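Local coordinates for nuclear inclusion protein A (Tobacco vein mottling virus, PDB 3MMG) that is probably a 3C-type cysteine protease of a plant potyvirus, cutting peptide bonds within specific recognition sequences, at residues H46-N51 against I83-A88; Y40-Q45 against T189-A194; G165-T170 against G175-V180; V109-T114 against D148-S153. The protein carries 3 engineered substitutions. All blocks are in the same frame, centred on the assembly; numbering follows the deposited sequence. Where two conformers were deposited one is given.

Contact 1: H46-N51 against I83-A88; sequences HLFRRN and IVIKMA
Phe48 points one side of its ring edge straight at Ile85, whose side chain comes to meet it from the opposite direction. The touching is done by the terminal methyl: Ile85 CD1 lies in the plane of the phenyl ring, at its rim, 3.6 Å from Phe48 CZ and 3.7 Å from Phe48 CE1. Ile83 joins at the same edge with its branch methyl, CG2, which comes to 4.1 Å from Phe48 CE1. The ring thus presents its CE1-CZ edge to two isoleucines of one strand, and neither lies over its faces. The first torsion of Phe48 explains the direction: with CG anti to the carbonyl carbon (chi1 -57°), the ring leaves the loop heading for the strand. Ile85 does likewise (chi1 -51°), which extends CG1 and CD1 toward the ring.

Leu47 supports the ring from within the same loop, its CG standing 3.9 Å above the middle of one face of Phe48. Its CD2 makes a looser touch of its own, 4.4 Å from Ile85 CD1. All four residues are buried and meet through carbon atoms, so shape and exclusion of water hold this junction.

The loop carries His46, which hydrogen-bonds to Asp81 and stands beside the engineered Ala151, consistent with the His-Asp-Cys triad of this protease family. Met74 of strand 74-76 packs on Phe48, Ile83 and Ile85, while Leu32 of strand 28-37 touches Leu47. Strand 83-86 itself lies between strands 40-43 and 74-76, and the loop packs Leu47 and Phe48 against its Ile83 and Ile85 side on the way to strand 54-59.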
loop_
_atom_site.group_PDB
_atom_site.type_symbol
_atom_site.label_atom_id
_atom_site.label_comp_id
_atom_site.label_asym_id
_atom_site.label_seq_id
_atom_site.Cartn_x
_atom_site.Cartn_y
_atom_site.Cartn_z
ATOM N N HIS A 46 3.309 -3.742 -7.924
ATOM C CA HIS A 46 2.603 -3.694 -9.202
ATOM C C HIS A 46 2.341 -2.289 -9.758
ATOM O O HIS A 46 1.906 -2.143 -10.905
ATOM C CB HIS A 46 1.344 -4.554 -9.188
ATOM C CG HIS A 46 0.134 -3.914 -8.572
ATOM N ND1 HIS A 46 -0.277 -4.208 -7.289
ATOM C CD2 HIS A 46 -0.814 -3.095 -9.095
ATOM C CE1 HIS A 46 -1.406 -3.565 -7.034
ATOM N NE2 HIS A 46 -1.760 -2.889 -8.115
ATOM N N LEU A 47 2.642 -1.267 -8.958
ATOM C CA LEU A 47 2.706 0.100 -9.461
ATOM C C LEU A 47 3.693 0.198 -10.631
ATOM O O LEU A 47 3.506 1.018 -11.521
ATOM C CB LEU A 47 3.132 1.067 -8.348
ATOM C CG LEU A 47 3.419 2.528 -8.726
ATOM C CD1 LEU A 47 2.131 3.208 -9.209
ATOM C CD2 LEU A 47 3.985 3.193 -7.500
ATOM N N PHE A 48 4.720 -0.645 -10.638
ATOM C CA PHE A 48 5.757 -0.581 -11.673
ATOM C C PHE A 48 5.723 -1.752 -12.648
ATOM O O PHE A 48 6.751 -2.107 -13.240
ATOM C CB PHE A 48 7.123 -0.434 -11.026
ATOM C CG PHE A 48 7.220 0.763 -10.133
ATOM C CD1 PHE A 48 7.299 0.613 -8.755
ATOM C CD2 PHE A 48 7.197 2.042 -10.672
ATOM C CE1 PHE A 48 7.372 1.736 -7.920
ATOM C CE2 PHE A 48 7.264 3.169 -9.857
ATOM C CZ PHE A 48 7.355 3.019 -8.486
ATOM N N ARG A 49 4.542 -2.332 -12.821
ATOM C CA ARG A 49 4.315 -3.362 -13.839
ATOM C C ARG A 49 4.850 -2.940 -15.199
ATOM O O ARG A 49 5.475 -3.741 -15.907
ATOM C CB ARG A 49 2.828 -3.598 -13.999
ATOM C CG ARG A 49 2.244 -4.491 -12.975
ATOM C CD ARG A 49 0.801 -4.762 -13.317
ATOM N NE ARG A 49 -0.052 -3.576 -13.335
ATOM C CZ ARG A 49 -1.383 -3.643 -13.354
ATOM N NH1 ARG A 49 -1.976 -4.825 -13.354
ATOM N NH2 ARG A 49 -2.121 -2.548 -13.377
ATOM N N ARG A 50 4.571 -1.690 -15.565
ATOM C CA ARG A 50 5.048 -1.116 -16.812
ATOM C C ARG A 50 6.296 -0.294 -16.532
ATOM O O ARG A 50 6.302 0.568 -15.647
ATOM C CB ARG A 50 3.978 -0.238 -17.457
ATOM C CG ARG A 50 2.650 -0.925 -17.663
ATOM C CD ARG A 50 1.850 -0.236 -18.761
ATOM N NE ARG A 50 0.673 -1.016 -19.140
ATOM C CZ ARG A 50 0.164 -1.067 -20.369
ATOM N NH1 ARG A 50 0.722 -0.388 -21.369
ATOM N NH2 ARG A 50 -0.909 -1.810 -20.604
ATOM N N ASN A 51 7.346 -0.562 -17.302
ATOM C CA ASN A 51 8.602 0.168 -17.179
ATOM C C ASN A 51 8.532 1.624 -17.670
ATOM O O ASN A 51 7.746 1.953 -18.577
ATOM C CB ASN A 51 9.719 -0.581 -17.920
ATOM C CG ASN A 51 11.098 -0.071 -17.550
ATOM O OD1 ASN A 51 11.421 0.077 -16.367
ATOM N ND2 ASN A 51 11.920 0.213 -18.565
ATOM N N ILE A 83 6.758 -2.470 -2.131
ATOM C CA ILE A 83 8.041 -1.879 -2.500
ATOM C C ILE A 83 8.197 -0.565 -1.741
ATOM O O ILE A 83 7.204 0.077 -1.418
ATOM C CB ILE A 83 8.168 -1.668 -4.033
ATOM C CG1 ILE A 83 9.610 -1.289 -4.398
ATOM C CG2 ILE A 83 7.164 -0.629 -4.553
ATOM C CD1 ILE A 83 10.002 -1.782 -5.752
ATOM N N VAL A 84 9.436 -0.208 -1.423
ATOM C CA VAL A 84 9.738 1.058 -0.779
ATOM C C VAL A 84 10.547 1.871 -1.783
ATOM O O VAL A 84 11.475 1.358 -2.393
ATOM C CB VAL A 84 10.517 0.900 0.561
ATOM C CG1 VAL A 84 10.653 2.236 1.233
ATOM C CG2 VAL A 84 9.784 -0.078 1.534
ATOM N N ILE A 85 10.162 3.128 -1.971
ATOM C CA ILE A 85 10.828 4.013 -2.939
ATOM C C ILE A 85 11.435 5.155 -2.153
ATOM O O ILE A 85 10.752 5.776 -1.334
ATOM C CB ILE A 85 9.800 4.599 -3.960
ATOM C CG1 ILE A 85 8.932 3.492 -4.595
ATOM C CG2 ILE A 85 10.497 5.412 -5.032
ATOM C CD1 ILE A 85 7.611 4.005 -5.063
ATOM N N LYS A 86 12.713 5.454 -2.399
ATOM C CA LYS A 86 13.353 6.553 -1.693
ATOM C C LYS A 86 13.251 7.826 -2.536
ATOM O O LYS A 86 13.586 7.824 -3.709
ATOM C CB LYS A 86 14.824 6.249 -1.388
ATOM C CG LYS A 86 15.427 7.219 -0.368
ATOM C CD LYS A 86 16.889 6.930 -0.085
ATOM C CE LYS A 86 17.432 7.901 0.977
ATOM N NZ LYS A 86 18.604 7.310 1.718
ATOM N N MET A 87 12.803 8.908 -1.920
ATOM C CA MET A 87 12.664 10.160 -2.647
ATOM C C MET A 87 13.961 10.969 -2.589
ATOM O O MET A 87 14.772 10.837 -1.647
ATOM C CB MET A 87 11.513 10.966 -2.051
ATOM C CG MET A 87 10.134 10.295 -2.225
ATOM S SD MET A 87 9.616 10.304 -3.955
ATOM C CE MET A 87 9.832 8.591 -4.400
ATOM N N ALA A 88 14.130 11.843 -3.586
ATOM C CA ALA A 88 15.223 12.821 -3.593
ATOM C C ALA A 88 15.217 13.802 -2.394
ATOM O O ALA A 88 14.179 14.046 -1.763
ATOM C CB ALA A 88 15.146 13.600 -4.910
#

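Contact 2: Y40-Q45 against T189-A194; sequences YIIANQ and TYLDAA
The phenol ring of Tyr40 lies alongside Leu191, and against the ring of Trp197, whose plane is within about 5° of parallel to it; Val84 and Lys86 of the adjoining strand also touch the tyrosine. In this chymotrypsin-like double-barrel fold, the contact fastens the helix that follows the second barrel, 186-192, onto strand 40-43 of the first.

Tyr40 and Leu191 run past each other in opposite directions. Leu191 CB is 4.1 Å from Tyr40 CE1, and Leu191 CD2 is 4.1 Å from Tyr40 CD1, so the leucine follows one flank of the ring. Placing CG anti to the carbonyl carbon (chi1 -50°) sends the Tyr40 ring out from the strand toward Leu191. The other methyl of the leucine, CD1, reaches the tip of Ile42 more loosely, 4.4 Å from Ile42 CD1. Phe186, on the preceding part of the helix, packs on both Ile42 and Leu191 and extends this apolar patch, and Phe100 and Phe182 also touch Ile42.

The polar rim is settled by one water beside the Leu191 and Ala193 carbonyls. It accepts a hydrogen bond from Tyr40 OH (2.7 Å) and gives both of its protons to main-chain oxygens, one to Leu191 O at 2.9 Å and one to Ala193 O at 2.7 Å.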
loop_
_atom_site.group_PDB
_atom_site.type_symbol
_atom_site.label_atom_id
_atom_site.label_comp_id
_atom_site.label_asym_id
_atom_site.label_seq_id
_atom_site.Cartn_x
_atom_site.Cartn_y
_atom_site.Cartn_z
ATOM N N TYR A 40 10.472 8.217 2.366
ATOM C CA TYR A 40 10.076 6.999 1.675
ATOM C C TYR A 40 8.605 7.003 1.301
ATOM O O TYR A 40 7.766 7.546 2.035
ATOM C CB TYR A 40 10.342 5.760 2.554
ATOM C CG TYR A 40 11.738 5.729 3.117
ATOM C CD1 TYR A 40 11.962 5.888 4.483
ATOM C CD2 TYR A 40 12.833 5.541 2.274
ATOM C CE1 TYR A 40 13.275 5.893 5.008
ATOM C CE2 TYR A 40 14.142 5.534 2.777
ATOM C CZ TYR A 40 14.350 5.702 4.138
ATOM O OH TYR A 40 15.644 5.697 4.645
ATOM N N ILE A 41 8.318 6.382 0.164
ATOM C CA ILE A 41 6.956 6.059 -0.259
ATOM C C ILE A 41 6.817 4.550 -0.309
ATOM O O ILE A 41 7.612 3.878 -0.963
ATOM C CB ILE A 41 6.654 6.615 -1.690
ATOM C CG1 ILE A 41 6.958 8.125 -1.766
ATOM C CG2 ILE A 41 5.197 6.333 -2.111
ATOM C CD1 ILE A 41 6.143 8.955 -0.843
ATOM N N ILE A 42 5.811 4.033 0.389
ATOM C CA ILE A 42 5.555 2.592 0.446
ATOM C C ILE A 42 4.406 2.356 -0.518
ATOM O O ILE A 42 3.365 3.045 -0.448
ATOM C CB ILE A 42 5.136 2.181 1.866
ATOM C CG1 ILE A 42 6.282 2.384 2.892
ATOM C CG2 ILE A 42 4.585 0.753 1.878
ATOM C CD1 ILE A 42 5.783 2.668 4.310
ATOM N N ALA A 43 4.584 1.419 -1.442
ATOM C CA ALA A 43 3.571 1.193 -2.463
ATOM C C ALA A 43 3.501 -0.286 -2.822
ATOM O O ALA A 43 4.307 -1.078 -2.350
ATOM C CB ALA A 43 3.880 2.035 -3.713
ATOM N N ASN A 44 2.540 -0.649 -3.665
ATOM C CA ASN A 44 2.544 -2.000 -4.256
ATOM C C ASN A 44 3.680 -2.133 -5.272
ATOM O O ASN A 44 3.943 -1.195 -6.019
ATOM C CB ASN A 44 1.245 -2.277 -5.003
ATOM C CG ASN A 44 0.024 -2.221 -4.107
ATOM O OD1 ASN A 44 -0.609 -1.180 -3.995
ATOM N ND2 ASN A 44 -0.282 -3.327 -3.427
ATOM N N GLN A 45 4.339 -3.296 -5.327
ATOM C CA GLN A 45 5.253 -3.568 -6.475
ATOM C C GLN A 45 4.585 -3.394 -7.831
ATOM O O GLN A 45 5.218 -2.895 -8.777
ATOM C CB GLN A 45 5.870 -4.972 -6.411
ATOM C CG GLN A 45 6.935 -5.088 -5.335
ATOM C CD GLN A 45 7.583 -6.445 -5.316
ATOM O OE1 GLN A 45 7.485 -7.183 -6.278
ATOM N NE2 GLN A 45 8.253 -6.775 -4.222
ATOM N N THR A 189 13.818 -2.962 9.466
ATOM C CA THR A 189 14.457 -3.728 8.393
ATOM C C THR A 189 14.503 -3.024 7.041
ATOM O O THR A 189 15.503 -3.134 6.322
ATOM C CB THR A 189 13.773 -5.103 8.213
ATOM O OG1 THR A 189 13.689 -5.753 9.480
ATOM C CG2 THR A 189 14.535 -5.994 7.227
ATOM N N TYR A 190 13.431 -2.323 6.682
ATOM C CA TYR A 190 13.311 -1.772 5.337
ATOM C C TYR A 190 13.483 -0.248 5.282
ATOM O O TYR A 190 13.981 0.289 4.289
ATOM C CB TYR A 190 11.999 -2.205 4.677
ATOM C CG TYR A 190 11.977 -3.677 4.337
ATOM C CD1 TYR A 190 11.590 -4.631 5.290
ATOM C CD2 TYR A 190 12.388 -4.118 3.077
ATOM C CE1 TYR A 190 11.597 -5.989 4.988
ATOM C CE2 TYR A 190 12.401 -5.457 2.765
ATOM C CZ TYR A 190 12.004 -6.393 3.716
ATOM O OH TYR A 190 12.029 -7.736 3.373
ATOM N N LEU A 191 13.095 0.448 6.344
ATOM C CA LEU A 191 13.169 1.908 6.314
ATOM C C LEU A 191 14.418 2.439 7.015
ATOM O O LEU A 191 15.122 3.285 6.461
ATOM C CB LEU A 191 11.888 2.556 6.869
ATOM C CG LEU A 191 10.565 1.993 6.311
ATOM C CD1 LEU A 191 9.349 2.761 6.807
ATOM C CD2 LEU A 191 10.608 1.993 4.799
ATOM N N ASP A 192 14.692 1.951 8.218
ATOM C CA ASP A 192 15.799 2.471 9.027
ATOM C C ASP A 192 17.132 1.991 8.462
ATOM O O ASP A 192 18.157 2.667 8.613
ATOM C CB ASP A 192 15.661 2.043 10.494
ATOM C CG ASP A 192 14.507 2.744 11.221
ATOM O OD1 ASP A 192 13.964 3.736 10.703
ATOM O OD2 ASP A 192 14.132 2.301 12.332
ATOM N N ALA A 193 17.107 0.839 7.793
ATOM C CA ALA A 193 18.318 0.185 7.296
ATOM C C ALA A 193 18.959 0.913 6.119
ATOM O O ALA A 193 18.312 1.152 5.087
ATOM C CB ALA A 193 18.028 -1.262 6.934
ATOM N N ALA A 194 20.243 1.246 6.273
ATOM C CA ALA A 194 20.992 2.027 5.273
ATOM C C ALA A 194 21.354 1.224 4.023
ATOM O O ALA A 194 21.545 1.786 2.939
ATOM C CB ALA A 194 22.254 2.636 5.912
HETATM O O HOH W 1 17.142 3.450 4.359
#

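Contact 3: G165-T170 against G175-V180; sequences GIHSLT and GSNYFV
Ile166 and Val180 form an antiparallel hydrogen-bonded pair: Ile166 N bonds to Val180 O at 3.0 Å, and Val180 N returns to Ile166 O at 2.9 Å, nearly straight at 170°. Farther along, Ser168 and Leu169 both face Tyr178 in a classic beta bulge, with Tyr178 O gripped by Ser168 N (3.1 Å) and Leu169 N (3.0 Å). Tyr178 N closes the ring of bonds to Leu169 O.

Apolar contacts within the pairs Ile166/Val180 and Leu169/Tyr178 share one face of the sheet. Ile166 and Val180 point the same way, their CG1 atoms 3.6 Å apart. Off that face, Gly165 CA comes to 3.7 Å from Phe179 CD1.

Among polar side chains, Thr170 runs beside Asn177; its OG1 is 3.0 Å from both Asn177 OD1 and Ser176 O, which compete for its one proton. The imidazole of His167 crosses the Asn177 amide with planes 82° apart; its ND1 is hydrogen-bonded to His142, and Ser168 OG to Asp81.

His167 NE2 bonds a polar side chain of the bound peptide, and Leu169 and Thr170 pair with the peptide as an added antiparallel strand. This is the substrate-binding hairpin of the chymotrypsin-like second barrel, with His167 placed like the S1-pocket histidine of 3C-type proteases.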
loop_
_atom_site.group_PDB
_atom_site.type_symbol
_atom_site.label_atom_id
_atom_site.label_comp_id
_atom_site.label_asym_id
_atom_site.label_seq_id
_atom_site.Cartn_x
_atom_site.Cartn_y
_atom_site.Cartn_z
ATOM N N GLY A 165 -1.305 -3.850 6.405
ATOM C CA GLY A 165 -1.118 -4.256 5.010
ATOM C C GLY A 165 -1.608 -3.150 4.109
ATOM O O GLY A 165 -2.093 -2.118 4.582
ATOM N N ILE A 166 -1.496 -3.380 2.811
ATOM C CA ILE A 166 -2.071 -2.472 1.817
ATOM C C ILE A 166 -2.874 -3.256 0.789
ATOM O O ILE A 166 -2.557 -4.421 0.496
ATOM C CB ILE A 166 -0.994 -1.612 1.107
ATOM C CG1 ILE A 166 0.132 -2.475 0.528
ATOM C CG2 ILE A 166 -0.468 -0.554 2.091
ATOM C CD1 ILE A 166 1.079 -1.718 -0.436
ATOM N N HIS A 167 -3.934 -2.637 0.276
ATOM C CA HIS A 167 -4.811 -3.380 -0.637
ATOM C C HIS A 167 -4.054 -3.813 -1.910
ATOM O O HIS A 167 -3.196 -3.081 -2.367
ATOM C CB HIS A 167 -6.065 -2.581 -0.982
ATOM C CG HIS A 167 -6.957 -3.314 -1.936
ATOM N ND1 HIS A 167 -7.544 -4.523 -1.610
ATOM C CD2 HIS A 167 -7.368 -3.015 -3.191
ATOM C CE1 HIS A 167 -8.274 -4.941 -2.632
ATOM N NE2 HIS A 167 -8.167 -4.052 -3.614
ATOM N N SER A 168 -4.375 -4.986 -2.481
ATOM C CA SER A 168 -3.599 -5.492 -3.611
ATOM C C SER A 168 -4.414 -6.122 -4.753
ATOM O O SER A 168 -4.304 -5.680 -5.882
ATOM C CB SER A 168 -2.522 -6.479 -3.128
ATOM O OG SER A 168 -1.803 -7.031 -4.232
ATOM N N LEU A 169 -5.212 -7.142 -4.433
ATOM C CA LEU A 169 -5.807 -8.046 -5.429
ATOM C C LEU A 169 -7.288 -8.090 -5.313
ATOM O O LEU A 169 -7.853 -7.866 -4.242
ATOM C CB LEU A 169 -5.371 -9.502 -5.197
ATOM C CG LEU A 169 -3.950 -10.011 -5.243
ATOM C CD1 LEU A 169 -3.978 -11.482 -4.864
ATOM C CD2 LEU A 169 -3.389 -9.804 -6.662
ATOM N N THR A 170 -7.912 -8.484 -6.426
ATOM C CA THR A 170 -9.287 -8.927 -6.433
ATOM C C THR A 170 -9.382 -10.159 -7.344
ATOM O O THR A 170 -8.594 -10.335 -8.282
ATOM C CB THR A 170 -10.260 -7.801 -6.867
ATOM O OG1 THR A 170 -11.615 -8.223 -6.651
ATOM C CG2 THR A 170 -10.060 -7.422 -8.333
ATOM N N GLY A 175 -15.054 -11.506 -7.186
ATOM C CA GLY A 175 -14.956 -10.214 -6.504
ATOM C C GLY A 175 -14.319 -10.232 -5.123
ATOM O O GLY A 175 -14.263 -9.177 -4.466
ATOM N N SER A 176 -13.853 -11.404 -4.673
ATOM C CA SER A 176 -13.101 -11.521 -3.406
ATOM C C SER A 176 -11.943 -10.534 -3.450
ATOM O O SER A 176 -11.389 -10.301 -4.516
ATOM C CB SER A 176 -12.528 -12.936 -3.229
ATOM O OG SER A 176 -13.547 -13.906 -3.012
ATOM N N ASN A 177 -11.577 -9.975 -2.294
ATOM C CA ASN A 177 -10.495 -8.991 -2.210
ATOM C C ASN A 177 -9.384 -9.445 -1.272
ATOM O O ASN A 177 -9.651 -10.140 -0.293
ATOM C CB ASN A 177 -11.037 -7.658 -1.691
ATOM C CG ASN A 177 -11.832 -6.929 -2.713
ATOM O OD1 ASN A 177 -11.608 -7.067 -3.920
ATOM N ND2 ASN A 177 -12.787 -6.139 -2.246
ATOM N N TYR A 178 -8.157 -9.021 -1.554
ATOM C CA TYR A 178 -6.999 -9.431 -0.751
ATOM C C TYR A 178 -6.050 -8.261 -0.562
ATOM O O TYR A 178 -5.808 -7.494 -1.499
ATOM C CB TYR A 178 -6.242 -10.597 -1.387
ATOM C CG TYR A 178 -7.108 -11.782 -1.663
ATOM C CD1 TYR A 178 -7.845 -11.835 -2.840
ATOM C CD2 TYR A 178 -7.221 -12.839 -0.743
ATOM C CE1 TYR A 178 -8.682 -12.876 -3.112
ATOM C CE2 TYR A 178 -8.084 -13.932 -1.035
ATOM C CZ TYR A 178 -8.790 -13.914 -2.232
ATOM O OH TYR A 178 -9.661 -14.908 -2.625
ATOM N N PHE A 179 -5.549 -8.130 0.659
ATOM C CA PHE A 179 -4.482 -7.199 0.929
ATOM C C PHE A 179 -3.174 -7.935 1.156
ATOM O O PHE A 179 -3.178 -9.150 1.422
ATOM C CB PHE A 179 -4.824 -6.258 2.092
ATOM C CG PHE A 179 -4.791 -6.869 3.470
ATOM C CD1 PHE A 179 -3.592 -6.893 4.220
ATOM C CD2 PHE A 179 -5.978 -7.329 4.072
ATOM C CE1 PHE A 179 -3.583 -7.378 5.532
ATOM C CE2 PHE A 179 -5.978 -7.799 5.405
ATOM C CZ PHE A 179 -4.781 -7.839 6.122
ATOM N N VAL A 180 -2.064 -7.205 1.048
ATOM C CA VAL A 180 -0.732 -7.814 1.281
ATOM C C VAL A 180 -0.236 -7.296 2.617
ATOM O O VAL A 180 -0.263 -6.090 2.843
ATOM C CB VAL A 180 0.316 -7.496 0.162
ATOM C CG1 VAL A 180 0.332 -5.973 -0.179
ATOM C CG2 VAL A 180 1.722 -8.022 0.540
#

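Contact 4: V109-T114 against D148-S153; sequences VCMVST and DGQAGS. Engineered in segment 148-153: Ala151 (natural residue Cys).
Ser153 and Met111 meet carbon to carbon and sulfur to carbon: Met111 CG is 3.7 Å from Ser153 CB, and Met111 SD is 3.8 Å from the same CB. With CG anti to the backbone N (chi1 -173°), the methionine reaches out from its strand over the turn, and a bend at chi3 (-62°) turns its terminal methyl aside. The thioether crosses the extended side chain of Gln150 at a slant, SD being 4.0 Å from Gln150 NE2.

The hydroxyl of Ser153 works back into its own turn. Gln150 to Ser153 is a type II beta turn, and Gln150 O is held twice by the serine, from OG at 2.7 Å and from N at 3.1 Å, both arriving on one face of the carbonyl plane. Two waters tie the turn to the strand, each giving a proton to Ser153 OG from 2.9 Å. One also donates to Val112 O and bonds to Ser113 OG; the other accepts from Gln150 NE2 at 2.8 Å and has only a weak bond to Ser113 OG. The amide oxygen, Gln150 OE1, accepts from Lys147 N.

The engineered Ala151, cysteine in the natural protein, occupies the second position of this turn. Gly149 makes backbone hydrogen bonds to the bound peptide, as expected near the oxyanion hole of chymotrypsin-like proteases. Strand 109-116 runs in the second barrel, paired with strand 121-133, and Met111 and Val112 pack on strand 154-157, into which the turn leads. Phe33 of strand 28-37, from the first barrel, packs on Ser113 and Ser153.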
loop_
_atom_site.group_PDB
_atom_site.type_symbol
_atom_site.label_atom_id
_atom_site.label_comp_id
_atom_site.label_asym_id
_atom_site.label_seq_id
_atom_site.Cartn_x
_atom_site.Cartn_y
_atom_site.Cartn_z
ATOM N N VAL A 109 -10.032 -5.279 10.336
ATOM C CA VAL A 109 -9.392 -4.130 9.666
ATOM C C VAL A 109 -10.386 -3.165 9.031
ATOM O O VAL A 109 -11.466 -3.572 8.580
ATOM C CB VAL A 109 -8.358 -4.564 8.571
ATOM C CG1 VAL A 109 -7.175 -5.323 9.189
ATOM C CG2 VAL A 109 -9.041 -5.386 7.466
ATOM N N CYS A 110 -10.024 -1.872 9.040
ATOM C CA CYS A 110 -10.694 -0.830 8.216
ATOM C C CYS A 110 -9.749 -0.295 7.158
ATOM O O CYS A 110 -8.562 -0.082 7.441
ATOM C CB CYS A 110 -11.120 0.374 9.059
ATOM S SG CYS A 110 -12.398 0.075 10.250
ATOM N N MET A 111 -10.272 -0.010 5.963
ATOM C CA MET A 111 -9.457 0.629 4.949
ATOM C C MET A 111 -9.507 2.122 5.213
ATOM O O MET A 111 -10.571 2.682 5.525
ATOM C CB MET A 111 -9.965 0.259 3.561
ATOM C CG MET A 111 -9.034 0.758 2.452
ATOM S SD MET A 111 -9.561 0.138 0.829
ATOM C CE MET A 111 -9.397 -1.628 1.040
ATOM N N VAL A 112 -8.353 2.763 5.074
ATOM C CA VAL A 112 -8.254 4.204 5.284
ATOM C C VAL A 112 -7.762 4.856 3.989
ATOM O O VAL A 112 -6.854 4.339 3.335
ATOM C CB VAL A 112 -7.285 4.523 6.418
ATOM C CG1 VAL A 112 -7.063 6.040 6.485
ATOM C CG2 VAL A 112 -7.830 4.006 7.746
ATOM N N SER A 113 -8.325 6.012 3.649
ATOM C CA SER A 113 -7.840 6.735 2.472
ATOM C C SER A 113 -7.958 8.239 2.741
ATOM O O SER A 113 -8.227 8.682 3.880
ATOM C CB SER A 113 -8.625 6.289 1.229
ATOM O OG SER A 113 -8.124 6.853 0.030
ATOM N N THR A 114 -7.745 9.012 1.692
ATOM C CA THR A 114 -7.718 10.442 1.828
ATOM C C THR A 114 -8.336 11.040 0.585
ATOM O O THR A 114 -8.265 10.475 -0.509
ATOM C CB THR A 114 -6.263 10.952 2.081
ATOM O OG1 THR A 114 -6.248 12.375 2.286
ATOM C CG2 THR A 114 -5.332 10.565 0.929
ATOM N N ASP A 148 -11.097 -0.427 -8.798
ATOM C CA ASP A 148 -9.782 -0.282 -9.420
ATOM C C ASP A 148 -9.303 1.123 -9.055
ATOM O O ASP A 148 -10.053 2.091 -9.136
ATOM C CB ASP A 148 -9.849 -0.478 -10.953
ATOM C CG ASP A 148 -10.174 -1.914 -11.368
ATOM O OD1 ASP A 148 -9.994 -2.857 -10.567
ATOM O OD2 ASP A 148 -10.609 -2.108 -12.533
ATOM N N GLY A 149 -8.061 1.240 -8.614
ATOM C CA GLY A 149 -7.576 2.537 -8.194
ATOM C C GLY A 149 -7.234 2.554 -6.715
ATOM O O GLY A 149 -6.496 3.420 -6.266
ATOM N N GLN A 150 -7.781 1.609 -5.953
ATOM C CA GLN A 150 -7.616 1.643 -4.496
ATOM C C GLN A 150 -6.502 0.750 -3.966
ATOM O O GLN A 150 -6.262 0.686 -2.741
ATOM C CB GLN A 150 -8.952 1.314 -3.815
ATOM C CG GLN A 150 -9.966 2.457 -3.898
ATOM C CD GLN A 150 -11.206 2.145 -3.108
ATOM O OE1 GLN A 150 -12.120 1.510 -3.614
ATOM N NE2 GLN A 150 -11.229 2.566 -1.839
ATOM N N ALA A 151 -5.811 0.050 -4.865
ATOM C CA ALA A 151 -4.616 -0.692 -4.417
ATOM C C ALA A 151 -3.656 0.293 -3.735
ATOM O O ALA A 151 -3.533 1.466 -4.146
ATOM C CB ALA A 151 -3.942 -1.441 -5.549
ATOM N N GLY A 152 -3.019 -0.171 -2.671
ATOM C CA GLY A 152 -2.085 0.667 -1.906
ATOM C C GLY A 152 -2.703 1.330 -0.697
ATOM O O GLY A 152 -1.969 1.871 0.156
ATOM N N SER A 153 -4.036 1.290 -0.601
ATOM C CA SER A 153 -4.755 1.842 0.552
ATOM C C SER A 153 -4.434 1.021 1.791
ATOM O O SER A 153 -4.517 -0.223 1.755
ATOM C CB SER A 153 -6.269 1.884 0.300
ATOM O OG SER A 153 -6.571 2.634 -0.884
HETATM O O HOH W 2 -5.809 5.073 0.416
HETATM O O HOH W 3 -9.062 4.028 -0.939
#

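How the contacts relate
Contacts 1, 3 and 4 each reach the bound peptide, while contact 2 joins strand 40-43 to helix 186-192. Contacts 1 and 2 share the first sheet, with Ile83 N 2.8 Å from Ala43 O and Ile85 N 2.8 Å from Ile41 O. Contacts 3 and 4, centres about 9 Å apart, join where His167 N lies 2.9 Å from Ser153 O. Asn44 of contact 2 spans the barrels: its ND2 is 3.1 Å from His167 O, and its OD1 is 2.9 Å from Gly152 N. The probable catalytic site forms where contact 1 meets contact 4, His46 CE1 standing 3.6 Å from CB of the engineered Ala151. Contact 3 adds the wall that holds the peptide beside it.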